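Local structure of glutathione S-transferase-like protein (Methylobacillus flagellatus, 4GLT) at residues R38-E43 with V87-L92; C60-H65 with I71-L76; E116-G121 with L156-Q161; T123-A128 with L149-R154. The protein binds glutathione and, as a member of the glutathione S-transferase family, probably transfers it to other compounds. One frame throughout, in Å; residues are numbered along the deposited sequence.

Interaction 1 (R38-E43 with V87-L92)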
loop_
_atom_site.group_PDB
_atom_site.type_symbol
_atom_site.label_atom_id
_atom_site.label_comp_id
_atom_site.label_asym_id
_atom_site.label_seq_id
_atom_site.Cartn_x
_atom_site.Cartn_y
_atom_site.Cartn_z
ATOM N N ARG A 38 -13.169 -7.804 -3.576
ATOM C CA ARG A 38 -14.398 -8.525 -3.893
ATOM C C ARG A 38 -14.898 -9.266 -2.661
ATOM O O ARG A 38 -16.093 -9.255 -2.367
ATOM C CB ARG A 38 -14.190 -9.495 -5.050
ATOM C CG ARG A 38 -13.774 -8.816 -6.344
ATOM C CD ARG A 38 -12.983 -9.776 -7.215
ATOM N NE ARG A 38 -13.837 -10.693 -7.965
ATOM C CZ ARG A 38 -13.422 -11.858 -8.458
ATOM N NH1 ARG A 38 -12.171 -12.251 -8.264
ATOM N NH2 ARG A 38 -14.255 -12.634 -9.138
ATOM N N VAL A 39 -13.983 -9.894 -1.927
ATOM C CA VAL A 39 -14.372 -10.688 -0.765
ATOM C C VAL A 39 -14.993 -9.829 0.333
ATOM O O VAL A 39 -15.898 -10.272 1.053
ATOM C CB VAL A 39 -13.194 -11.510 -0.186
ATOM C CG1 VAL A 39 -13.517 -11.998 1.226
ATOM C CG2 VAL A 39 -12.891 -12.708 -1.074
ATOM N N VAL A 40 -14.497 -8.610 0.480
ATOM C CA VAL A 40 -14.992 -7.733 1.527
ATOM C C VAL A 40 -16.393 -7.310 1.126
ATOM O O VAL A 40 -17.294 -7.264 1.962
ATOM C CB VAL A 40 -14.077 -6.507 1.714
ATOM C CG1 VAL A 40 -14.830 -5.353 2.360
ATOM C CG2 VAL A 40 -12.856 -6.886 2.538
ATOM N N ALA A 41 -16.570 -7.044 -0.171
ATOM C CA ALA A 41 -17.865 -6.639 -0.713
ATOM C C ALA A 41 -18.947 -7.652 -0.363
ATOM O O ALA A 41 -20.061 -7.281 0.017
ATOM C CB ALA A 41 -17.779 -6.450 -2.226
ATOM N N ALA A 42 -18.615 -8.933 -0.505
ATOM C CA ALA A 42 -19.552 -10.007 -0.213
ATOM C C ALA A 42 -19.821 -10.090 1.282
ATOM O O ALA A 42 -20.959 -10.232 1.706
ATOM C CB ALA A 42 -19.020 -11.329 -0.731
ATOM N N GLU A 43 -18.778 -9.998 2.084
ATOM C CA GLU A 43 -18.945 -10.075 3.520
ATOM C C GLU A 43 -19.795 -8.932 4.042
ATOM O O GLU A 43 -20.589 -9.113 4.934
ATOM C CB GLU A 43 -17.595 -10.119 4.218
ATOM C CG GLU A 43 -16.779 -11.336 3.848
ATOM C CD GLU A 43 -17.347 -12.618 4.408
ATOM O OE1 GLU A 43 -17.926 -12.575 5.507
ATOM O OE2 GLU A 43 -17.206 -13.669 3.755
ATOM N N VAL A 87 -7.446 1.547 0.700
ATOM C CA VAL A 87 -8.430 2.606 0.837
ATOM C C VAL A 87 -9.857 2.062 0.618
ATOM O O VAL A 87 -10.754 2.292 1.441
ATOM C CB VAL A 87 -8.149 3.742 -0.164
ATOM C CG1 VAL A 87 -9.081 4.921 0.092
ATOM C CG2 VAL A 87 -6.685 4.160 -0.084
ATOM N N ILE A 88 -10.044 1.333 -0.486
ATOM C CA ILE A 88 -11.345 0.803 -0.904
ATOM C C ILE A 88 -12.030 -0.051 0.165
ATOM O O ILE A 88 -13.230 0.067 0.411
ATOM C CB ILE A 88 -11.197 -0.039 -2.194
ATOM C CG1 ILE A 88 -10.764 0.861 -3.358
ATOM C CG2 ILE A 88 -12.515 -0.715 -2.547
ATOM C CD1 ILE A 88 -10.259 0.103 -4.563
ATOM N N VAL A 89 -11.247 -0.922 0.776
ATOM C CA VAL A 89 -11.694 -1.780 1.866
ATOM C C VAL A 89 -12.075 -1.040 3.160
ATOM O O VAL A 89 -12.854 -1.556 3.972
ATOM C CB VAL A 89 -10.599 -2.825 2.186
ATOM C CG1 VAL A 89 -10.604 -3.185 3.662
ATOM C CG2 VAL A 89 -10.771 -4.061 1.315
ATOM N N GLU A 90 -11.525 0.144 3.391
ATOM C CA GLU A 90 -11.952 0.892 4.574
ATOM C C GLU A 90 -13.282 1.556 4.257
ATOM O O GLU A 90 -14.215 1.538 5.053
ATOM C CB GLU A 90 -10.911 1.921 5.019
ATOM C CG GLU A 90 -11.248 2.549 6.359
ATOM C CD GLU A 90 -10.073 3.257 7.006
ATOM O OE1 GLU A 90 -9.212 3.789 6.276
ATOM O OE2 GLU A 90 -10.024 3.298 8.256
ATOM N N TYR A 91 -13.366 2.118 3.061
ATOM C CA TYR A 91 -14.613 2.673 2.567
ATOM C C TYR A 91 -15.807 1.711 2.674
ATOM O O TYR A 91 -16.869 2.094 3.154
ATOM C CB TYR A 91 -14.427 3.107 1.121
ATOM C CG TYR A 91 -15.692 3.595 0.480
ATOM C CD1 TYR A 91 -16.150 4.882 0.707
ATOM C CD2 TYR A 91 -16.430 2.768 -0.347
ATOM C CE1 TYR A 91 -17.308 5.339 0.118
ATOM C CE2 TYR A 91 -17.589 3.218 -0.944
ATOM C CZ TYR A 91 -18.024 4.504 -0.704
ATOM O OH TYR A 91 -19.184 4.957 -1.286
ATOM N N LEU A 92 -15.634 0.471 2.223
ATOM C CA LEU A 92 -16.742 -0.487 2.183
ATOM C C LEU A 92 -17.152 -1.009 3.565
ATOM O O LEU A 92 -18.332 -1.232 3.821
ATOM C CB LEU A 92 -16.405 -1.665 1.263
ATOM C CG LEU A 92 -16.253 -1.379 -0.234
ATOM C CD1 LEU A 92 -15.521 -2.517 -0.922
ATOM C CD2 LEU A 92 -17.603 -1.146 -0.886
#
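V40 meets V89 and L92 where two helices of the thioredoxin-like N-terminal domain of a glutathione S-transferase, 32-44 and 85-93, run beside each other. The two valines cross at about a right angle, one methyl of each doing the touching: V40 CG2 rests on V89 CG2 at 3.7 Å. The other branch of V40 does a separate job. With CG1 anti to the backbone N (chi1 157°), that methyl lies against the root of the L92 side chain, and CG2 stays turned to V89. A forked, beta-branched residue suits this place because it can serve two neighbours on successive turns of the opposite helix without a long, mobile chain. The backbones approach most closely at the same point, with the V40 and V89 CA atoms 6.8 Å apart. No hydrogen bond crosses, and all three side chains are buried. Helix 176-191 closes over the pair, its L176 touching both V40 and V89, so the contact also joins this domain to the helical one. On helix 85-93, E90 instead forms a salt bridge with K109 of the second subunit. The L92 atom that V40 CG1 reaches is CB, at 4.2 Å.

Interaction 2 (C60-H65 with I71-L76). With GSH (glutathione), chain E.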
loop_
_atom_site.group_PDB
_atom_site.type_symbol
_atom_site.label_atom_id
_atom_site.label_comp_id
_atom_site.label_asym_id
_atom_site.label_seq_id
_atom_site.Cartn_x
_atom_site.Cartn_y
_atom_site.Cartn_z
ATOM N N CYS A 60 -12.190 0.445 -21.840
ATOM C CA CYS A 60 -12.250 0.840 -20.456
ATOM C C CYS A 60 -10.835 1.266 -20.132
ATOM O O CYS A 60 -9.946 0.438 -19.971
ATOM C CB CYS A 60 -12.674 -0.328 -19.574
ATOM S SG CYS A 60 -13.526 0.163 -18.067
ATOM N N PRO A 61 -10.625 2.564 -20.007
ATOM C CA PRO A 61 -9.286 3.050 -19.707
ATOM C C PRO A 61 -9.226 3.348 -18.232
ATOM O O PRO A 61 -9.815 4.298 -17.739
ATOM C CB PRO A 61 -9.191 4.333 -20.527
ATOM C CG PRO A 61 -10.113 4.115 -21.660
ATOM C CD PRO A 61 -11.247 3.304 -21.114
ATOM N N VAL A 62 -8.474 2.511 -17.539
ATOM C CA VAL A 62 -8.347 2.580 -16.110
ATOM C C VAL A 62 -7.726 3.893 -15.709
ATOM O O VAL A 62 -8.090 4.479 -14.705
ATOM C CB VAL A 62 -7.470 1.446 -15.618
ATOM C CG1 VAL A 62 -6.924 1.760 -14.260
ATOM C CG2 VAL A 62 -8.233 0.154 -15.626
ATOM N N ALA A 63 -6.768 4.335 -16.502
ATOM C CA ALA A 63 -6.008 5.537 -16.219
ATOM C C ALA A 63 -6.889 6.756 -16.012
ATOM O O ALA A 63 -6.474 7.717 -15.382
ATOM C CB ALA A 63 -5.009 5.792 -17.315
ATOM N N ASP A 64 -8.083 6.735 -16.579
ATOM C CA ASP A 64 -9.016 7.836 -16.412
ATOM C C ASP A 64 -9.656 7.784 -15.021
ATOM O O ASP A 64 -10.250 8.758 -14.563
ATOM C CB ASP A 64 -10.115 7.786 -17.475
ATOM C CG ASP A 64 -9.597 8.046 -18.890
ATOM O OD1 ASP A 64 -10.353 7.764 -19.846
ATOM O OD2 ASP A 64 -8.456 8.532 -19.056
ATOM N N HIS A 65 -9.544 6.650 -14.344
ATOM C CA HIS A 65 -10.125 6.531 -13.012
ATOM C C HIS A 65 -9.039 6.339 -11.959
ATOM O O HIS A 65 -9.111 6.879 -10.854
ATOM C CB HIS A 65 -11.169 5.410 -12.984
ATOM C CG HIS A 65 -12.229 5.558 -14.034
ATOM N ND1 HIS A 65 -13.529 5.904 -13.738
ATOM C CD2 HIS A 65 -12.172 5.429 -15.380
ATOM C CE1 HIS A 65 -14.230 5.973 -14.855
ATOM N NE2 HIS A 65 -13.429 5.692 -15.868
ATOM N N ILE A 71 -5.514 -1.972 -10.930
ATOM C CA ILE A 71 -6.739 -2.552 -10.414
ATOM C C ILE A 71 -6.428 -3.061 -9.004
ATOM O O ILE A 71 -5.284 -3.373 -8.718
ATOM C CB ILE A 71 -7.196 -3.692 -11.344
ATOM C CG1 ILE A 71 -8.118 -3.133 -12.430
ATOM C CG2 ILE A 71 -7.888 -4.800 -10.562
ATOM C CD1 ILE A 71 -7.571 -1.899 -13.119
ATOM N N PRO A 72 -7.430 -3.112 -8.106
ATOM C CA PRO A 72 -8.820 -2.720 -8.301
ATOM C C PRO A 72 -9.013 -1.207 -8.194
ATOM O O PRO A 72 -8.254 -0.539 -7.501
ATOM C CB PRO A 72 -9.532 -3.399 -7.129
ATOM C CG PRO A 72 -8.515 -3.415 -6.039
ATOM C CD PRO A 72 -7.152 -3.432 -6.692
ATOM N N VAL A 73 -10.075 -0.720 -8.821
ATOM C CA VAL A 73 -10.569 0.622 -8.634
ATOM C C VAL A 73 -12.047 0.535 -8.326
ATOM O O VAL A 73 -12.765 -0.139 -9.035
ATOM C CB VAL A 73 -10.447 1.445 -9.892
ATOM C CG1 VAL A 73 -10.707 2.879 -9.586
ATOM C CG2 VAL A 73 -9.111 1.274 -10.499
ATOM N N LEU A 74 -12.508 1.216 -7.284
ATOM C CA LEU A 74 -13.945 1.343 -7.051
ATOM C C LEU A 74 -14.432 2.683 -7.585
ATOM O O LEU A 74 -14.062 3.741 -7.066
ATOM C CB LEU A 74 -14.293 1.204 -5.563
ATOM C CG LEU A 74 -15.778 1.012 -5.211
ATOM C CD1 LEU A 74 -16.179 -0.458 -5.225
ATOM C CD2 LEU A 74 -16.090 1.614 -3.856
ATOM N N ILE A 75 -15.237 2.630 -8.645
ATOM C CA ILE A 75 -15.889 3.813 -9.199
ATOM C C ILE A 75 -17.292 3.969 -8.620
ATOM O O ILE A 75 -18.168 3.158 -8.908
ATOM C CB ILE A 75 -16.018 3.707 -10.723
ATOM C CG1 ILE A 75 -14.651 3.426 -11.342
ATOM C CG2 ILE A 75 -16.660 4.968 -11.292
ATOM C CD1 ILE A 75 -14.713 2.876 -12.747
ATOM N N LEU A 76 -17.492 5.009 -7.810
ATOM C CA LEU A 76 -18.780 5.294 -7.168
ATOM C C LEU A 76 -19.732 6.041 -8.111
ATOM O O LEU A 76 -19.296 6.607 -9.109
ATOM C CB LEU A 76 -18.555 6.107 -5.887
ATOM C CG LEU A 76 -17.575 5.512 -4.859
ATOM C CD1 LEU A 76 -17.253 6.524 -3.775
ATOM C CD2 LEU A 76 -18.113 4.236 -4.225
HETATM N N1 GSH E . -1.450 -1.511 -4.112
HETATM C CA1 GSH E . -2.503 -1.883 -5.082
HETATM C C1 GSH E . -3.605 -2.451 -4.240
HETATM O O11 GSH E . -4.777 -2.444 -4.655
HETATM O O12 GSH E . -3.297 -2.897 -3.114
HETATM C CB1 GSH E . -1.935 -2.875 -6.114
HETATM C CG1 GSH E . -2.945 -3.259 -7.204
HETATM C CD1 GSH E . -2.341 -4.260 -8.186
HETATM O OE1 GSH E . -1.153 -4.544 -8.128
HETATM N N2 GSH E . -3.174 -4.790 -9.090
HETATM C CA2 GSH E . -2.809 -5.665 -10.209
HETATM C C2 GSH E . -2.387 -7.053 -9.796
HETATM O O2 GSH E . -2.922 -7.615 -8.850
HETATM C CB2 GSH E . -1.753 -5.002 -11.084
HETATM S SG2 GSH E . -2.424 -3.565 -11.951
HETATM N N3 GSH E . -1.432 -7.633 -10.516
HETATM C CA3 GSH E . -0.874 -8.932 -10.173
HETATM C C3 GSH E . -1.592 -10.088 -10.838
HETATM O O31 GSH E . -0.976 -11.168 -10.982
HETATM O O32 GSH E . -2.779 -9.933 -11.210
#
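Between V62 and I71 the CA atoms lie 7.8 Å apart, and between H65 and V73 7.4 Å, as a short 3-10 turn at 62-64 sits over strand 73-75 with no hydrogen bond between them. The turn is tied by H65 N to V62 O, which brings V62 and H65 to the same side. V62 CG2 presses on I71 CD1 at 3.3 Å, closer than methyls usually pack, while V62 CG1 borders V73. Farther along, I75 crosses H65 at about a right angle and lays CD1 over one face of the imidazole, 3.4 Å from H65 ND1. I75 reaches the ring because its chain is extended past CG1 (chi2 162°). A flat ring suits this partly exposed spot, offering one face to a methyl; P61 O lies in plane at its edge. A serine in place of H65 would probably leave I75 CD1 without its aromatic cover and open a gap beside the strand. I71 precedes cis-P72, the cis-proline typical of thioredoxin-like glutathione sites, and I71 O accepts a bond from glutathione N2, although the exact position of this oxygen is doubtful. Strand 73-75 pairs with strands 24-27 and 81-82; P72 packs on helices 32-44 and 85-93, and L74 on the latter.

Interaction 3 (E116-G121 with L156-Q161)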
loop_
_atom_site.group_PDB
_atom_site.type_symbol
_atom_site.label_atom_id
_atom_site.label_comp_id
_atom_site.label_asym_id
_atom_site.label_seq_id
_atom_site.Cartn_x
_atom_site.Cartn_y
_atom_site.Cartn_z
ATOM N N GLU A 116 -2.689 -7.162 7.657
ATOM C CA GLU A 116 -3.004 -6.889 6.239
ATOM C C GLU A 116 -1.805 -6.399 5.423
ATOM O O GLU A 116 -1.670 -6.729 4.238
ATOM C CB GLU A 116 -4.138 -5.862 6.123
ATOM C CG GLU A 116 -4.513 -5.503 4.688
ATOM C CD GLU A 116 -5.240 -4.167 4.567
ATOM O OE1 GLU A 116 -5.239 -3.402 5.555
ATOM O OE2 GLU A 116 -5.807 -3.875 3.482
ATOM N N ALA A 117 -0.975 -5.561 6.044
ATOM C CA ALA A 117 0.242 -5.052 5.409
ATOM C C ALA A 117 1.246 -6.181 5.227
ATOM O O ALA A 117 1.938 -6.251 4.212
ATOM C CB ALA A 117 0.843 -3.910 6.230
ATOM N N LEU A 118 1.302 -7.088 6.197
ATOM C CA LEU A 118 2.199 -8.228 6.092
ATOM C C LEU A 118 1.774 -9.086 4.909
ATOM O O LEU A 118 2.590 -9.456 4.064
ATOM C CB LEU A 118 2.194 -9.062 7.374
ATOM C CG LEU A 118 3.149 -10.256 7.342
ATOM C CD1 LEU A 118 4.518 -9.811 6.855
ATOM C CD2 LEU A 118 3.242 -10.901 8.718
ATOM N N ALA A 119 0.482 -9.386 4.869
ATOM C CA ALA A 119 -0.125 -10.159 3.793
ATOM C C ALA A 119 0.017 -9.472 2.435
ATOM O O ALA A 119 0.406 -10.101 1.449
ATOM C CB ALA A 119 -1.598 -10.414 4.106
ATOM N N ASP A 120 -0.297 -8.184 2.366
ATOM C CA ASP A 120 -0.115 -7.480 1.096
ATOM C C ASP A 120 1.360 -7.448 0.704
ATOM O O ASP A 120 1.701 -7.570 -0.467
ATOM C CB ASP A 120 -0.672 -6.063 1.167
ATOM C CG ASP A 120 -2.190 -6.029 1.103
ATOM O OD1 ASP A 120 -2.800 -7.093 0.852
ATOM O OD2 ASP A 120 -2.769 -4.939 1.304
ATOM N N GLY A 121 2.230 -7.306 1.696
ATOM C CA GLY A 121 3.663 -7.219 1.454
ATOM C C GLY A 121 4.222 -8.500 0.863
ATOM O O GLY A 121 5.039 -8.474 -0.056
ATOM N N LEU A 156 5.490 -15.819 5.625
ATOM C CA LEU A 156 4.718 -17.037 5.888
ATOM C C LEU A 156 5.064 -17.673 7.220
ATOM O O LEU A 156 4.175 -18.137 7.935
ATOM C CB LEU A 156 4.923 -18.056 4.771
ATOM C CG LEU A 156 4.334 -17.659 3.419
ATOM C CD1 LEU A 156 4.783 -18.637 2.341
ATOM C CD2 LEU A 156 2.815 -17.581 3.499
ATOM N N ARG A 157 6.351 -17.706 7.555
ATOM C CA ARG A 157 6.765 -18.299 8.819
ATOM C C ARG A 157 6.219 -17.483 9.969
ATOM O O ARG A 157 5.752 -18.032 10.963
ATOM C CB ARG A 157 8.288 -18.399 8.918
ATOM C CG ARG A 157 8.874 -19.512 8.067
ATOM C CD ARG A 157 10.272 -19.906 8.517
ATOM N NE ARG A 157 10.629 -21.234 8.022
ATOM C CZ ARG A 157 11.817 -21.805 8.193
ATOM N NH1 ARG A 157 12.775 -21.165 8.849
ATOM N NH2 ARG A 157 12.047 -23.017 7.705
ATOM N N ARG A 158 6.272 -16.165 9.824
ATOM C CA ARG A 158 5.780 -15.278 10.866
ATOM C C ARG A 158 4.279 -15.442 11.051
ATOM O O ARG A 158 3.799 -15.615 12.167
ATOM C CB ARG A 158 6.119 -13.824 10.539
ATOM C CG ARG A 158 5.535 -12.816 11.515
ATOM C CD ARG A 158 6.190 -12.954 12.881
ATOM N NE ARG A 158 5.569 -12.104 13.899
ATOM C CZ ARG A 158 6.175 -11.723 15.022
ATOM N NH1 ARG A 158 7.422 -12.107 15.264
ATOM N NH2 ARG A 158 5.544 -10.957 15.902
ATOM N N MET A 159 3.527 -15.367 9.960
ATOM C CA MET A 159 2.091 -15.550 10.065
ATOM C C MET A 159 1.803 -16.885 10.745
ATOM O O MET A 159 1.023 -16.962 11.701
ATOM C CB MET A 159 1.434 -15.455 8.692
ATOM C CG MET A 159 1.293 -14.021 8.206
ATOM S SD MET A 159 0.802 -13.858 6.482
ATOM C CE MET A 159 0.748 -12.076 6.315
ATOM N N ASP A 160 2.479 -17.929 10.280
ATOM C CA ASP A 160 2.239 -19.264 10.795
ATOM C C ASP A 160 2.492 -19.373 12.295
ATOM O O ASP A 160 1.780 -20.092 12.987
ATOM C CB ASP A 160 3.059 -20.313 10.045
ATOM C CG ASP A 160 2.721 -21.728 10.487
ATOM O OD1 ASP A 160 3.610 -22.408 11.038
ATOM O OD2 ASP A 160 1.559 -22.152 10.302
ATOM N N GLN A 161 3.503 -18.668 12.793
ATOM C CA GLN A 161 3.773 -18.645 14.229
ATOM C C GLN A 161 2.682 -17.892 14.980
ATOM O O GLN A 161 2.318 -18.253 16.098
ATOM C CB GLN A 161 5.122 -17.996 14.516
ATOM C CG GLN A 161 6.310 -18.905 14.286
ATOM C CD GLN A 161 7.543 -18.128 13.878
ATOM O OE1 GLN A 161 8.670 -18.548 14.142
ATOM N NE2 GLN A 161 7.337 -16.981 13.228
#
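K36 NZ, gripped by both E116 OE2 and D120 OD2 in salt bridges, holds one flank of helix 106-133, while L118 and A119 meet M159 of helix 142-162. E116 and D120 turn away from that partner, so the charges stay clear of an apolar contact. L118 and M159 reach toward each other tip to tip, which suits helix axes as far apart as 10.8 Å, inclined at 146° in a nearly antiparallel pair of the all-helical C-terminal domain. M159 spans the distance with an extended chain (chi3 180°), and its CG lies 3.7 Å from L118 CD2. Its terminal methyl CE is modelled beside the A119 methyl, A119 CB to M159 CE 3.6 Å, though its place is doubtful because it crowds L118 CG. Alanine fits there, being short enough to admit that end. At the exposed edge, near the second subunit, R158 CG touches L118 CD2 at 4.1 Å. The NE of the same arginine forms a salt bridge with D162. Y83 of the second subunit packs on L118, and M184 and L204 on M159. With no hydrogen bond crossing, the two segments are joined by dispersion and burial alone, and a supple thioether fills the space between helices.

Interaction 4 (T123-A128 with L149-R154). With GSH (glutathione), chain F.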
loop_
_atom_site.group_PDB
_atom_site.type_symbol
_atom_site.label_atom_id
_atom_site.label_comp_id
_atom_site.label_asym_id
_atom_site.label_seq_id
_atom_site.Cartn_x
_atom_site.Cartn_y
_atom_site.Cartn_z
ATOM N N THR A 123 2.410 -10.537 -0.811
ATOM C CA THR A 123 1.836 -10.596 -2.149
ATOM C C THR A 123 2.707 -9.747 -3.076
ATOM O O THR A 123 3.011 -10.160 -4.191
ATOM C CB THR A 123 0.362 -10.113 -2.150
ATOM O OG1 THR A 123 -0.369 -10.754 -1.089
ATOM C CG2 THR A 123 -0.304 -10.435 -3.444
ATOM N N ASP A 124 3.143 -8.578 -2.604
ATOM C CA ASP A 124 3.972 -7.709 -3.444
ATOM C C ASP A 124 5.234 -8.458 -3.798
ATOM O O ASP A 124 5.767 -8.286 -4.883
ATOM C CB ASP A 124 4.380 -6.393 -2.754
ATOM C CG ASP A 124 3.207 -5.641 -2.142
ATOM O OD1 ASP A 124 2.205 -5.412 -2.839
ATOM O OD2 ASP A 124 3.303 -5.252 -0.954
ATOM N N ALA A 125 5.727 -9.265 -2.861
ATOM C CA ALA A 125 7.001 -9.946 -3.060
ATOM C C ALA A 125 6.832 -11.023 -4.129
ATOM O O ALA A 125 7.660 -11.151 -5.036
ATOM C CB ALA A 125 7.509 -10.527 -1.752
ATOM N N ALA A 126 5.728 -11.758 -4.037
ATOM C CA ALA A 126 5.366 -12.776 -5.021
ATOM C C ALA A 126 5.130 -12.201 -6.412
ATOM O O ALA A 126 5.577 -12.762 -7.407
ATOM C CB ALA A 126 4.136 -13.538 -4.553
ATOM N N VAL A 127 4.407 -11.093 -6.484
ATOM C CA VAL A 127 4.161 -10.454 -7.761
ATOM C C VAL A 127 5.497 -10.077 -8.375
ATOM O O VAL A 127 5.709 -10.211 -9.590
ATOM C CB VAL A 127 3.281 -9.196 -7.604
ATOM C CG1 VAL A 127 3.376 -8.302 -8.839
ATOM C CG2 VAL A 127 1.841 -9.600 -7.342
ATOM N N ALA A 128 6.399 -9.610 -7.517
ATOM C CA ALA A 128 7.709 -9.158 -7.960
ATOM C C ALA A 128 8.442 -10.325 -8.592
ATOM O O ALA A 128 8.888 -10.260 -9.741
ATOM C CB ALA A 128 8.497 -8.602 -6.787
ATOM N N LEU A 149 11.380 -13.997 -2.952
ATOM C CA LEU A 149 10.844 -15.249 -2.433
ATOM C C LEU A 149 11.364 -15.432 -1.013
ATOM O O LEU A 149 10.808 -16.197 -0.217
ATOM C CB LEU A 149 11.205 -16.428 -3.343
ATOM C CG LEU A 149 10.578 -16.335 -4.743
ATOM C CD1 LEU A 149 10.882 -17.547 -5.616
ATOM C CD2 LEU A 149 9.078 -16.120 -4.643
ATOM N N ASN A 150 12.421 -14.698 -0.690
ATOM C CA ASN A 150 12.869 -14.614 0.691
ATOM C C ASN A 150 11.862 -13.903 1.586
ATOM O O ASN A 150 11.569 -14.372 2.679
ATOM C CB ASN A 150 14.237 -13.940 0.785
ATOM C CG ASN A 150 15.363 -14.940 0.828
ATOM O OD1 ASN A 150 15.151 -16.105 1.163
ATOM N ND2 ASN A 150 16.568 -14.498 0.487
ATOM N N LYS A 151 11.332 -12.770 1.123
ATOM C CA LYS A 151 10.339 -12.036 1.909
ATOM C C LYS A 151 9.111 -12.908 2.164
ATOM O O LYS A 151 8.527 -12.887 3.256
ATOM C CB LYS A 151 9.926 -10.740 1.198
ATOM C CG LYS A 151 11.061 -9.756 0.964
ATOM C CD LYS A 151 10.664 -8.632 0.024
ATOM C CE LYS A 151 11.883 -7.827 -0.419
ATOM N NZ LYS A 151 12.577 -7.169 0.727
ATOM N N VAL A 152 8.724 -13.663 1.138
ATOM C CA VAL A 152 7.586 -14.578 1.193
ATOM C C VAL A 152 7.735 -15.606 2.309
ATOM O O VAL A 152 6.876 -15.714 3.191
ATOM C CB VAL A 152 7.433 -15.304 -0.159
ATOM C CG1 VAL A 152 6.360 -16.378 -0.107
ATOM C CG2 VAL A 152 7.136 -14.295 -1.243
ATOM N N GLU A 153 8.839 -16.341 2.269
ATOM C CA GLU A 153 9.106 -17.397 3.232
ATOM C C GLU A 153 9.084 -16.851 4.656
ATOM O O GLU A 153 8.461 -17.429 5.547
ATOM C CB GLU A 153 10.467 -18.036 2.943
ATOM C CG GLU A 153 10.516 -19.547 3.126
ATOM C CD GLU A 153 10.011 -20.301 1.906
ATOM O OE1 GLU A 153 9.047 -19.826 1.261
ATOM O OE2 GLU A 153 10.578 -21.373 1.587
ATOM N N ARG A 154 9.771 -15.732 4.865
ATOM C CA ARG A 154 9.829 -15.113 6.185
ATOM C C ARG A 154 8.446 -14.675 6.648
ATOM O O ARG A 154 8.046 -14.939 7.791
ATOM C CB ARG A 154 10.807 -13.935 6.185
ATOM C CG ARG A 154 12.265 -14.356 6.249
ATOM C CD ARG A 154 13.142 -13.254 6.826
ATOM N NE ARG A 154 12.835 -11.975 6.199
ATOM C CZ ARG A 154 13.425 -11.528 5.100
ATOM N NH1 ARG A 154 14.365 -12.253 4.515
ATOM N NH2 ARG A 154 13.082 -10.352 4.594
HETATM N N1 GSH F . 5.500 0.193 1.157
HETATM C CA1 GSH F . 6.245 0.255 2.437
HETATM C C1 GSH F . 5.929 1.527 3.182
HETATM O O11 GSH F . 6.433 1.641 4.315
HETATM O O12 GSH F . 5.179 2.400 2.672
HETATM C CB1 GSH F . 7.758 0.028 2.279
HETATM C CG1 GSH F . 8.482 0.973 1.322
HETATM C CD1 GSH F . 9.834 0.417 0.904
HETATM O OE1 GSH F . 9.899 -0.519 0.123
HETATM N N2 GSH F . 10.939 0.986 1.402
HETATM C CA2 GSH F . 12.264 0.649 0.890
HETATM C C2 GSH F . 12.824 -0.623 1.469
HETATM O O2 GSH F . 12.946 -0.758 2.678
HETATM C CB2 GSH F . 13.229 1.810 1.128
HETATM S SG2 GSH F . 12.767 3.267 0.143
HETATM N N3 GSH F . 13.168 -1.583 0.596
HETATM C CA3 GSH F . 13.928 -2.750 1.019
HETATM C C3 GSH F . 13.609 -4.034 0.269
HETATM O O31 GSH F . 12.592 -4.095 -0.462
HETATM O O32 GSH F . 14.389 -5.008 0.407
#
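The methyl of A125 fits between two neighbours on helix 142-162, with CB 3.8 Å from K151 CB and likewise 3.8 Å from V152 CG2. That same V152 branch lies 4.0 Å from the backbone N of A126. Residues no larger than alanine at 125 and 126 permit the helix axes to come within 8.1 Å, nearly antiparallel at 148°. This is the close-packed stretch of the long helical pair in the C-terminal domain of the glutathione S-transferase fold. K151 starts at the interface but leads out of it: extended up to CE and then bent (chi4 -62°), it carries NZ to 2.8 Å from O32, on the glycyl carboxylate of a glutathione. That ligand is also held by S85, I71 and K70 of the second subunit, and L68 O of the same subunit accepts a bond from K151 NZ. A methionine in place of K151 would probably leave the carboxylate without this charged donor. Beyond, helix 176-191 backs A126, its Y187 and L188 touching that side chain.

Interactions 1 and 2 belong to the N-terminal domain and touch directly: I88 CD1 lies 3.6 Å from P72 O, so helix 85-93 backs the cis-proline turn that leads from the glutathione contact into strand 73-75. Interactions 3 and 4 are successive levels of one helical pair, 106-133 with 142-162, their centres 10 Å apart and the axes closer in interaction 4. The two domains come near each other at interactions 1 and 3, whose nearest atoms are about 5 Å apart without touching. Glutathione lies between them: I71 of interaction 2 binds it, while the side chains of V89 and A126 stay about 9 Å off. K151 of interaction 4 instead reaches the glutathione seated on the second subunit.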